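Local coordinates for protein type II toxin-antitoxin system RelE/ParE family toxin (Pyrococcus horikoshii, PDB 1WMI) that probably acts as the RelE toxin of a type II toxin-antitoxin system, as in relatives that cleave messenger RNA on the ribosome until an antitoxin neutralises them, at residues V45-G50 with D55-R60; L27-I32 with V66-N71; K20-R25 with G62-I67. All blocks are in the same frame, centred on the assembly; numbering follows the deposited sequence.

How the contacts relate
The three contacts build one domain around a mixed beta-sheet. Contact 1 pairs strand 46-49, outermost within the chain, with strand 54-60; strand 65-71 lies on the other side of strand 54-60, joined to it by probable hydrogen bonds from Ala59 N to Val66 O at 2.7 Å and from Tyr57 N to Tyr68 O at 2.8 Å. Contacts 2 and 3 both set helix 20-33 against strand 65-71 or the loop leading into it, contact 2 near the centre of the domain and contact 3 toward its periphery. The centre of contact 2 is about 11 Å from the centres of both others, and the centres of contacts 1 and 3 are about 16 Å apart. Contacts 1 and 3 also reach the second subunit.

Contact 1. Residues V45-G50 with D55-R60; sequences VIKLEG and DLYRAR
Ile46 and Arg58 exchange backbone hydrogen bonds in the antiparallel beta hairpin of strands 46-49 and 54-60, which carries a classic beta bulge. Ile46 N lies 3.1 Å from Arg58 O, and Arg58 N lies 3.0 Å from Ile46 O. At the bulge Leu48 and Glu49 both face Leu56: Leu48 N donates to Leu56 O at 2.9 Å, while Glu49 N adds a weak bond to the same oxygen. Leu56 N donates in turn to Glu49 O at 2.8 Å. The Leu48 side chain points toward the partner strand, its CB meeting Leu56 CB and its CD1 reaching the CB of Arg58. At the Val45 end of the pairing, Val45 CG1 touches the Ala59 methyl.

Other side chains sort by sheet face. On one, Lys47 and Tyr57 form a non-hydrogen-bonded pair; the lysine methylenes cross the tyrosine ring at a slant, Lys47 CB 3.5 Å from Tyr57 CE1. Tyr57 OH makes a weak hydrogen bond to Asp55 OD1, while Asp55 OD2 accepts from the Thr51 backbone. Lys47 NZ is taken up by the backbone of another protein's chain, probably the antitoxin.

The other face carries Ile46, Leu56 and Arg58. The guanidinium of Arg58 is bonded outside the hairpin, by salt bridges to an acidic side chain of the other protein and to Asp44 of the second subunit. Bends at chi2 and chi3 (-130° and 56°) fold the arginine back across Ile46, whose CD1 sits over the centre of one guanidinium face, 3.7 Å from Arg58 CZ.

Contact 2. Residues L27-I32 with V66-N71; sequences LEFRDI and VIYSVN
A single phenylalanine, Phe29, spans the gap between residues 27-32 of the helix and 66-71 of the strand, whose backbones stay far enough apart that the nearest CA atoms, those of Phe29 and Val66, are 9.9 Å from each other. With CG anti to the backbone N (chi1 -179°), its ring extends toward the strand. It meets Tyr68 in an offset edge-to-face pair: the centroids are 5.8 Å apart, the planes stand at 73°, and the phenylalanine presents its edge to the tyrosine face, Phe29 CZ 3.6 Å from Tyr68 CE2. The CG2 methyl of Val66 is beside the Phe29 ring, but it is modelled closer than carbons can sit, so its placement is doubtful.

The surroundings complete a hydrophobic core. Phe43 gives Phe29 a second edge-to-face neighbour, and Tyr57 on the adjacent strand brings its ring against Tyr68 with the planes about 30° apart. The phenol oxygen of Tyr68 is bonded to the backbone O of Pro37, which ties down the far end of the ring. With only carbon atoms meeting across the contact, the helix is held to the sheet here by dispersion and by the weak electrostatics of a ring edge on a ring face.

Contact 3. Residues K20-R25 with G62-I67; sequences KAHYRR and GDYRVI
His22, in the first turn of helix 20-33, reaches over to the loop ahead of strand 65-71 and meets both Asp63 and Tyr64. Its NE2 donates to Asp63 OD1 at the rim of the ring; the modelled separation of 2.4 Å is very short, so the detailed geometry of this bond is doubtful. Ring and carboxylate planes are turned about 52° against each other in the model. The other carboxylate oxygen, Asp63 OD2, forms a salt bridge with Arg85, so this aspartate links the helix to the chain's C-terminal end.

The same histidine also packs edge against edge with Tyr64, His22 CD2 lying 4.0 Å from Tyr64 CE2. Tyr64 CG sits between its own backbone N and carbonyl carbon (chi1 64°), which turns the ring toward the helix and brings Tyr64 OH to within 3.4 Å of the His22 backbone O, a weak hydrogen bond. Phe26 and Leu18 also pack on this ring.

Further along, Tyr23 and Arg24 point away from the loop, and Tyr23 OH bonds the backbone of another protein's chain, probably the antitoxin. The arrangement fits the RelE/ParE fold, in which a helix of the N-terminal half packs across a mixed sheet, here joined to the loop before strand 65-71 by a His-carboxylate hydrogen bond.

Contact 1. Residues V45-G50 with D55-R60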
loop_
_atom_site.group_PDB
_atom_site.type_symbol
_atom_site.label_atom_id
_atom_site.label_comp_id
_atom_site.label_asym_id
_atom_site.label_seq_id
_atom_site.Cartn_x
_atom_site.Cartn_y
_atom_site.Cartn_z
ATOM N N VAL A 45 -3.831 0.959 -3.597
ATOM C CA VAL A 45 -4.578 -0.288 -3.568
ATOM C C VAL A 45 -3.720 -1.553 -3.545
ATOM O O VAL A 45 -2.656 -1.608 -4.164
ATOM C CB VAL A 45 -5.543 -0.370 -4.778
ATOM C CG1 VAL A 45 -6.388 0.898 -4.865
ATOM C CG2 VAL A 45 -4.759 -0.551 -6.047
ATOM N N ILE A 46 -4.202 -2.568 -2.826
ATOM C CA ILE A 46 -3.519 -3.857 -2.739
ATOM C C ILE A 46 -4.501 -4.994 -3.020
ATOM O O ILE A 46 -5.678 -4.910 -2.661
ATOM C CB ILE A 46 -2.917 -4.095 -1.346
ATOM C CG1 ILE A 46 -4.027 -4.074 -0.290
ATOM C CG2 ILE A 46 -1.852 -3.053 -1.053
ATOM C CD1 ILE A 46 -3.556 -4.458 1.096
ATOM N N LYS A 47 -4.025 -6.054 -3.667
ATOM C CA LYS A 47 -4.885 -7.196 -3.954
ATOM C C LYS A 47 -4.939 -8.121 -2.742
ATOM O O LYS A 47 -3.935 -8.743 -2.375
ATOM C CB LYS A 47 -4.377 -7.980 -5.164
ATOM C CG LYS A 47 -5.292 -9.130 -5.568
ATOM C CD LYS A 47 -4.874 -9.740 -6.900
ATOM C CE LYS A 47 -3.513 -10.415 -6.798
ATOM N NZ LYS A 47 -3.094 -11.068 -8.070
ATOM N N LEU A 48 -6.116 -8.196 -2.124
ATOM C CA LEU A 48 -6.337 -9.038 -0.958
ATOM C C LEU A 48 -6.371 -10.484 -1.409
ATOM O O LEU A 48 -5.476 -11.270 -1.094
ATOM C CB LEU A 48 -7.675 -8.690 -0.293
ATOM C CG LEU A 48 -7.806 -7.624 0.805
ATOM C CD1 LEU A 48 -6.710 -6.589 0.711
ATOM C CD2 LEU A 48 -9.179 -6.986 0.691
ATOM N N GLU A 49 -7.412 -10.816 -2.167
ATOM C CA GLU A 49 -7.615 -12.165 -2.669
ATOM C C GLU A 49 -7.667 -12.205 -4.194
ATOM O O GLU A 49 -8.636 -11.758 -4.804
ATOM C CB GLU A 49 -8.918 -12.726 -2.089
ATOM C CG GLU A 49 -9.347 -14.085 -2.632
ATOM C CD GLU A 49 -8.428 -15.209 -2.209
ATOM O OE1 GLU A 49 -7.240 -15.188 -2.598
ATOM O OE2 GLU A 49 -8.894 -16.114 -1.484
ATOM N N GLY A 50 -6.619 -12.744 -4.804
ATOM C CA GLY A 50 -6.581 -12.850 -6.250
ATOM C C GLY A 50 -6.969 -14.263 -6.638
ATOM O O GLY A 50 -6.427 -15.223 -6.091
ATOM N N ASP A 55 -11.482 -10.706 -7.844
ATOM C CA ASP A 55 -10.373 -10.373 -6.972
ATOM C C ASP A 55 -10.924 -9.431 -5.924
ATOM O O ASP A 55 -11.862 -8.677 -6.195
ATOM C CB ASP A 55 -9.271 -9.655 -7.751
ATOM C CG ASP A 55 -8.589 -10.545 -8.749
ATOM O OD1 ASP A 55 -7.806 -10.022 -9.566
ATOM O OD2 ASP A 55 -8.827 -11.766 -8.709
ATOM N N LEU A 56 -10.354 -9.492 -4.724
ATOM C CA LEU A 56 -10.747 -8.602 -3.643
ATOM C C LEU A 56 -9.590 -7.618 -3.556
ATOM O O LEU A 56 -8.437 -7.990 -3.766
ATOM C CB LEU A 56 -10.901 -9.358 -2.322
ATOM C CG LEU A 56 -12.126 -10.255 -2.149
ATOM C CD1 LEU A 56 -11.988 -11.035 -0.871
ATOM C CD2 LEU A 56 -13.392 -9.420 -2.118
ATOM N N TYR A 57 -9.908 -6.361 -3.277
ATOM C CA TYR A 57 -8.899 -5.322 -3.181
ATOM C C TYR A 57 -9.200 -4.401 -2.007
ATOM O O TYR A 57 -10.309 -4.401 -1.473
ATOM C CB TYR A 57 -8.888 -4.494 -4.474
ATOM C CG TYR A 57 -8.432 -5.249 -5.705
ATOM C CD1 TYR A 57 -7.077 -5.446 -5.960
ATOM C CD2 TYR A 57 -9.357 -5.777 -6.610
ATOM C CE1 TYR A 57 -6.653 -6.140 -7.078
ATOM C CE2 TYR A 57 -8.939 -6.477 -7.735
ATOM C CZ TYR A 57 -7.582 -6.651 -7.960
ATOM O OH TYR A 57 -7.145 -7.322 -9.072
ATOM N N ARG A 58 -8.195 -3.634 -1.602
ATOM C CA ARG A 58 -8.352 -2.658 -0.536
ATOM C C ARG A 58 -7.781 -1.349 -1.045
ATOM O O ARG A 58 -6.605 -1.277 -1.412
ATOM C CB ARG A 58 -7.591 -3.044 0.733
ATOM C CG ARG A 58 -7.769 -1.997 1.837
ATOM C CD ARG A 58 -6.445 -1.558 2.442
ATOM N NE ARG A 58 -5.513 -1.045 1.443
ATOM C CZ ARG A 58 -4.226 -0.820 1.679
ATOM N NH1 ARG A 58 -3.442 -0.350 0.719
ATOM N NH2 ARG A 58 -3.721 -1.070 2.876
ATOM N N ALA A 59 -8.616 -0.318 -1.069
ATOM C CA ALA A 59 -8.184 0.992 -1.520
ATOM C C ALA A 59 -8.158 1.928 -0.329
ATOM O O ALA A 59 -8.978 1.817 0.585
ATOM C CB ALA A 59 -9.128 1.528 -2.580
ATOM N N ARG A 60 -7.202 2.847 -0.344
ATOM C CA ARG A 60 -7.067 3.815 0.728
ATOM C C ARG A 60 -7.486 5.193 0.201
ATOM O O ARG A 60 -6.917 5.710 -0.770
ATOM C CB ARG A 60 -5.616 3.821 1.237
ATOM C CG ARG A 60 -5.397 4.620 2.514
ATOM C CD ARG A 60 -3.982 4.447 3.053
ATOM N NE ARG A 60 -3.755 3.114 3.609
ATOM C CZ ARG A 60 -4.357 2.638 4.697
ATOM N NH1 ARG A 60 -4.080 1.413 5.128
ATOM N NH2 ARG A 60 -5.234 3.384 5.363
#

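Contact 2. Residues L27-I32 with V66-N71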
loop_
_atom_site.group_PDB
_atom_site.type_symbol
_atom_site.label_atom_id
_atom_site.label_comp_id
_atom_site.label_asym_id
_atom_site.label_seq_id
_atom_site.Cartn_x
_atom_site.Cartn_y
_atom_site.Cartn_z
ATOM N N LEU A 27 -16.655 9.642 -4.733
ATOM C CA LEU A 27 -17.219 9.739 -6.069
ATOM C C LEU A 27 -16.106 9.753 -7.121
ATOM O O LEU A 27 -16.286 9.210 -8.210
ATOM C CB LEU A 27 -18.082 10.997 -6.202
ATOM C CG LEU A 27 -19.373 11.085 -5.374
ATOM C CD1 LEU A 27 -20.149 12.322 -5.785
ATOM C CD2 LEU A 27 -20.234 9.850 -5.602
ATOM N N GLU A 28 -14.964 10.367 -6.802
ATOM C CA GLU A 28 -13.867 10.390 -7.767
ATOM C C GLU A 28 -13.324 8.979 -7.898
ATOM O O GLU A 28 -12.972 8.533 -8.991
ATOM C CB GLU A 28 -12.729 11.322 -7.339
ATOM C CG GLU A 28 -11.633 11.368 -8.404
ATOM C CD GLU A 28 -10.331 11.973 -7.928
ATOM O OE1 GLU A 28 -9.718 11.426 -6.983
ATOM O OE2 GLU A 28 -9.916 12.992 -8.513
ATOM N N PHE A 29 -13.262 8.277 -6.769
ATOM C CA PHE A 29 -12.787 6.902 -6.745
ATOM C C PHE A 29 -13.721 6.081 -7.630
ATOM O O PHE A 29 -13.268 5.250 -8.403
ATOM C CB PHE A 29 -12.788 6.377 -5.308
ATOM C CG PHE A 29 -12.299 4.964 -5.167
ATOM C CD1 PHE A 29 -11.063 4.581 -5.684
ATOM C CD2 PHE A 29 -13.049 4.028 -4.462
ATOM C CE1 PHE A 29 -10.580 3.294 -5.498
ATOM C CE2 PHE A 29 -12.574 2.736 -4.269
ATOM C CZ PHE A 29 -11.338 2.371 -4.788
ATOM N N ARG A 30 -15.023 6.326 -7.521
ATOM C CA ARG A 30 -16.007 5.622 -8.346
ATOM C C ARG A 30 -15.789 5.942 -9.828
ATOM O O ARG A 30 -15.816 5.053 -10.679
ATOM C CB ARG A 30 -17.430 6.040 -7.971
ATOM C CG ARG A 30 -18.487 5.519 -8.940
ATOM C CD ARG A 30 -19.736 6.401 -8.972
ATOM N NE ARG A 30 -19.420 7.765 -9.384
ATOM C CZ ARG A 30 -20.288 8.774 -9.418
ATOM N NH1 ARG A 30 -19.878 9.971 -9.808
ATOM N NH2 ARG A 30 -21.558 8.593 -9.064
ATOM N N ASP A 31 -15.587 7.218 -10.134
ATOM C CA ASP A 31 -15.382 7.638 -11.520
ATOM C C ASP A 31 -14.132 6.984 -12.116
ATOM O O ASP A 31 -14.129 6.556 -13.270
ATOM C CB ASP A 31 -15.266 9.168 -11.593
ATOM C CG ASP A 31 -16.600 9.869 -11.369
ATOM O OD1 ASP A 31 -16.605 11.109 -11.214
ATOM O OD2 ASP A 31 -17.646 9.188 -11.359
ATOM N N ILE A 32 -13.068 6.903 -11.324
ATOM C CA ILE A 32 -11.834 6.294 -11.798
ATOM C C ILE A 32 -11.976 4.779 -11.934
ATOM O O ILE A 32 -11.481 4.174 -12.888
ATOM C CB ILE A 32 -10.662 6.639 -10.857
ATOM C CG1 ILE A 32 -10.355 8.137 -10.973
ATOM C CG2 ILE A 32 -9.451 5.794 -11.202
ATOM C CD1 ILE A 32 -9.349 8.662 -9.995
ATOM N N VAL A 66 -11.514 1.362 1.630
ATOM C CA VAL A 66 -12.651 0.713 1.001
ATOM C C VAL A 66 -12.198 -0.610 0.405
ATOM O O VAL A 66 -11.145 -0.683 -0.237
ATOM C CB VAL A 66 -13.278 1.591 -0.123
ATOM C CG1 VAL A 66 -13.618 2.975 0.408
ATOM C CG2 VAL A 66 -12.328 1.699 -1.289
ATOM N N ILE A 67 -12.979 -1.660 0.645
ATOM C CA ILE A 67 -12.685 -2.982 0.104
ATOM C C ILE A 67 -13.709 -3.294 -0.982
ATOM O O ILE A 67 -14.911 -3.114 -0.787
ATOM C CB ILE A 67 -12.741 -4.073 1.193
ATOM C CG1 ILE A 67 -11.713 -3.769 2.282
ATOM C CG2 ILE A 67 -12.432 -5.432 0.581
ATOM C CD1 ILE A 67 -11.533 -4.900 3.299
ATOM N N TYR A 68 -13.230 -3.763 -2.127
ATOM C CA TYR A 68 -14.112 -4.047 -3.247
ATOM C C TYR A 68 -13.672 -5.251 -4.052
ATOM O O TYR A 68 -12.551 -5.735 -3.903
ATOM C CB TYR A 68 -14.192 -2.820 -4.165
ATOM C CG TYR A 68 -12.898 -2.447 -4.866
ATOM C CD1 TYR A 68 -12.627 -2.893 -6.155
ATOM C CD2 TYR A 68 -11.969 -1.607 -4.253
ATOM C CE1 TYR A 68 -11.467 -2.508 -6.825
ATOM C CE2 TYR A 68 -10.807 -1.215 -4.911
ATOM C CZ TYR A 68 -10.564 -1.668 -6.201
ATOM O OH TYR A 68 -9.428 -1.270 -6.866
ATOM N N SER A 69 -14.566 -5.737 -4.902
ATOM C CA SER A 69 -14.259 -6.879 -5.741
ATOM C C SER A 69 -14.315 -6.496 -7.208
ATOM O O SER A 69 -15.006 -5.554 -7.593
ATOM C CB SER A 69 -15.243 -8.010 -5.474
ATOM O OG SER A 69 -16.572 -7.572 -5.664
ATOM N N VAL A 70 -13.571 -7.230 -8.025
ATOM C CA VAL A 70 -13.549 -6.988 -9.457
ATOM C C VAL A 70 -13.866 -8.298 -10.148
ATOM O O VAL A 70 -13.155 -9.292 -9.982
ATOM C CB VAL A 70 -12.164 -6.481 -9.948
ATOM C CG1 VAL A 70 -12.172 -6.314 -11.473
ATOM C CG2 VAL A 70 -11.827 -5.164 -9.288
ATOM N N ASN A 71 -14.960 -8.296 -10.897
ATOM C CA ASN A 71 -15.390 -9.463 -11.647
ATOM C C ASN A 71 -14.981 -9.116 -13.064
ATOM O O ASN A 71 -15.670 -8.360 -13.751
ATOM C CB ASN A 71 -16.905 -9.615 -11.561
ATOM C CG ASN A 71 -17.391 -10.952 -12.075
ATOM O OD1 ASN A 71 -16.623 -11.729 -12.633
ATOM N ND2 ASN A 71 -18.677 -11.221 -11.895
#

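Contact 3. Residues K20-R25 with G62-I67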
loop_
_atom_site.group_PDB
_atom_site.type_symbol
_atom_site.label_atom_id
_atom_site.label_comp_id
_atom_site.label_asym_id
_atom_site.label_seq_id
_atom_site.Cartn_x
_atom_site.Cartn_y
_atom_site.Cartn_z
ATOM N N LYS A 20 -18.523 16.318 3.634
ATOM C CA LYS A 20 -18.751 16.614 2.224
ATOM C C LYS A 20 -17.493 16.252 1.414
ATOM O O LYS A 20 -17.566 15.541 0.407
ATOM C CB LYS A 20 -19.084 18.105 2.089
ATOM C CG LYS A 20 -19.776 18.522 0.808
ATOM C CD LYS A 20 -20.482 19.868 1.004
ATOM C CE LYS A 20 -19.509 21.016 1.294
ATOM N NZ LYS A 20 -18.790 21.498 0.076
ATOM N N ALA A 21 -16.342 16.722 1.884
ATOM C CA ALA A 21 -15.056 16.476 1.236
ATOM C C ALA A 21 -14.744 15.001 0.994
ATOM O O ALA A 21 -14.350 14.624 -0.110
ATOM C CB ALA A 21 -13.934 17.100 2.060
ATOM N N HIS A 22 -14.895 14.174 2.024
ATOM C CA HIS A 22 -14.617 12.744 1.902
ATOM C C HIS A 22 -15.549 12.064 0.904
ATOM O O HIS A 22 -15.144 11.165 0.162
ATOM C CB HIS A 22 -14.748 12.062 3.262
ATOM C CG HIS A 22 -13.671 12.437 4.234
ATOM N ND1 HIS A 22 -13.484 13.735 4.671
ATOM C CD2 HIS A 22 -12.733 11.689 4.849
ATOM C CE1 HIS A 22 -12.471 13.759 5.520
ATOM N NE2 HIS A 22 -11.996 12.538 5.647
ATOM N N TYR A 23 -16.803 12.488 0.901
ATOM C CA TYR A 23 -17.785 11.924 -0.004
ATOM C C TYR A 23 -17.377 12.210 -1.440
ATOM O O TYR A 23 -17.461 11.344 -2.307
ATOM C CB TYR A 23 -19.152 12.537 0.269
ATOM C CG TYR A 23 -20.229 12.015 -0.634
ATOM C CD1 TYR A 23 -20.603 10.678 -0.592
ATOM C CD2 TYR A 23 -20.882 12.860 -1.531
ATOM C CE1 TYR A 23 -21.599 10.188 -1.416
ATOM C CE2 TYR A 23 -21.880 12.379 -2.361
ATOM C CZ TYR A 23 -22.235 11.039 -2.293
ATOM O OH TYR A 23 -23.230 10.545 -3.101
ATOM N N ARG A 24 -16.929 13.438 -1.679
ATOM C CA ARG A 24 -16.493 13.874 -3.000
ATOM C C ARG A 24 -15.370 12.966 -3.512
ATOM O O ARG A 24 -15.348 12.579 -4.684
ATOM C CB ARG A 24 -16.014 15.323 -2.904
ATOM C CG ARG A 24 -15.821 16.044 -4.222
ATOM C CD ARG A 24 -15.508 17.507 -3.954
ATOM N NE ARG A 24 -16.647 18.225 -3.386
ATOM C CZ ARG A 24 -16.600 18.962 -2.280
ATOM N NH1 ARG A 24 -17.690 19.583 -1.851
ATOM N NH2 ARG A 24 -15.468 19.066 -1.590
ATOM N N ARG A 25 -14.461 12.613 -2.612
ATOM C CA ARG A 25 -13.319 11.758 -2.927
ATOM C C ARG A 25 -13.800 10.360 -3.321
ATOM O O ARG A 25 -13.237 9.710 -4.213
ATOM C CB ARG A 25 -12.395 11.670 -1.701
ATOM C CG ARG A 25 -10.909 11.484 -2.016
ATOM C CD ARG A 25 -10.107 11.338 -0.725
ATOM N NE ARG A 25 -10.407 12.409 0.225
ATOM C CZ ARG A 25 -9.840 13.611 0.216
ATOM N NH1 ARG A 25 -10.188 14.523 1.119
ATOM N NH2 ARG A 25 -8.911 13.895 -0.681
ATOM N N GLY A 62 -7.672 7.804 2.316
ATOM C CA GLY A 62 -7.202 8.765 3.300
ATOM C C GLY A 62 -7.643 8.396 4.704
ATOM O O GLY A 62 -7.069 7.500 5.328
ATOM N N ASP A 63 -8.675 9.073 5.196
ATOM C CA ASP A 63 -9.187 8.819 6.537
ATOM C C ASP A 63 -9.851 7.456 6.691
ATOM O O ASP A 63 -10.181 7.040 7.805
ATOM C CB ASP A 63 -10.174 9.914 6.949
ATOM C CG ASP A 63 -9.539 11.293 6.968
ATOM O OD1 ASP A 63 -10.249 12.282 7.242
ATOM O OD2 ASP A 63 -8.330 11.394 6.705
ATOM N N TYR A 64 -10.045 6.755 5.580
ATOM C CA TYR A 64 -10.671 5.444 5.636
ATOM C C TYR A 64 -10.246 4.563 4.470
ATOM O O TYR A 64 -9.578 5.021 3.546
ATOM C CB TYR A 64 -12.198 5.588 5.673
ATOM C CG TYR A 64 -12.799 6.203 4.431
ATOM C CD1 TYR A 64 -13.345 5.402 3.424
ATOM C CD2 TYR A 64 -12.818 7.591 4.256
ATOM C CE1 TYR A 64 -13.898 5.969 2.268
ATOM C CE2 TYR A 64 -13.365 8.165 3.105
ATOM C CZ TYR A 64 -13.903 7.349 2.117
ATOM O OH TYR A 64 -14.426 7.918 0.974
ATOM N N ARG A 65 -10.628 3.294 4.535
ATOM C CA ARG A 65 -10.294 2.326 3.497
ATOM C C ARG A 65 -11.548 1.674 2.922
ATOM O O ARG A 65 -12.537 1.467 3.634
ATOM C CB ARG A 65 -9.386 1.239 4.074
ATOM C CG ARG A 65 -8.009 1.728 4.505
ATOM C CD ARG A 65 -7.293 0.665 5.319
ATOM N NE ARG A 65 -7.937 0.473 6.614
ATOM C CZ ARG A 65 -7.820 -0.623 7.357
ATOM N NH1 ARG A 65 -8.445 -0.700 8.526
ATOM N NH2 ARG A 65 -7.094 -1.645 6.926
ATOM N N VAL A 66 -11.514 1.362 1.630
ATOM C CA VAL A 66 -12.651 0.713 1.001
ATOM C C VAL A 66 -12.198 -0.610 0.405
ATOM O O VAL A 66 -11.145 -0.683 -0.237
ATOM C CB VAL A 66 -13.278 1.591 -0.123
ATOM C CG1 VAL A 66 -13.618 2.975 0.408
ATOM C CG2 VAL A 66 -12.328 1.699 -1.289
ATOM N N ILE A 67 -12.979 -1.660 0.645
ATOM C CA ILE A 67 -12.685 -2.982 0.104
ATOM C C ILE A 67 -13.709 -3.294 -0.982
ATOM O O ILE A 67 -14.911 -3.114 -0.787
ATOM C CB ILE A 67 -12.741 -4.073 1.193
ATOM C CG1 ILE A 67 -11.713 -3.769 2.282
ATOM C CG2 ILE A 67 -12.432 -5.432 0.581
ATOM C CD1 ILE A 67 -11.533 -4.900 3.299
#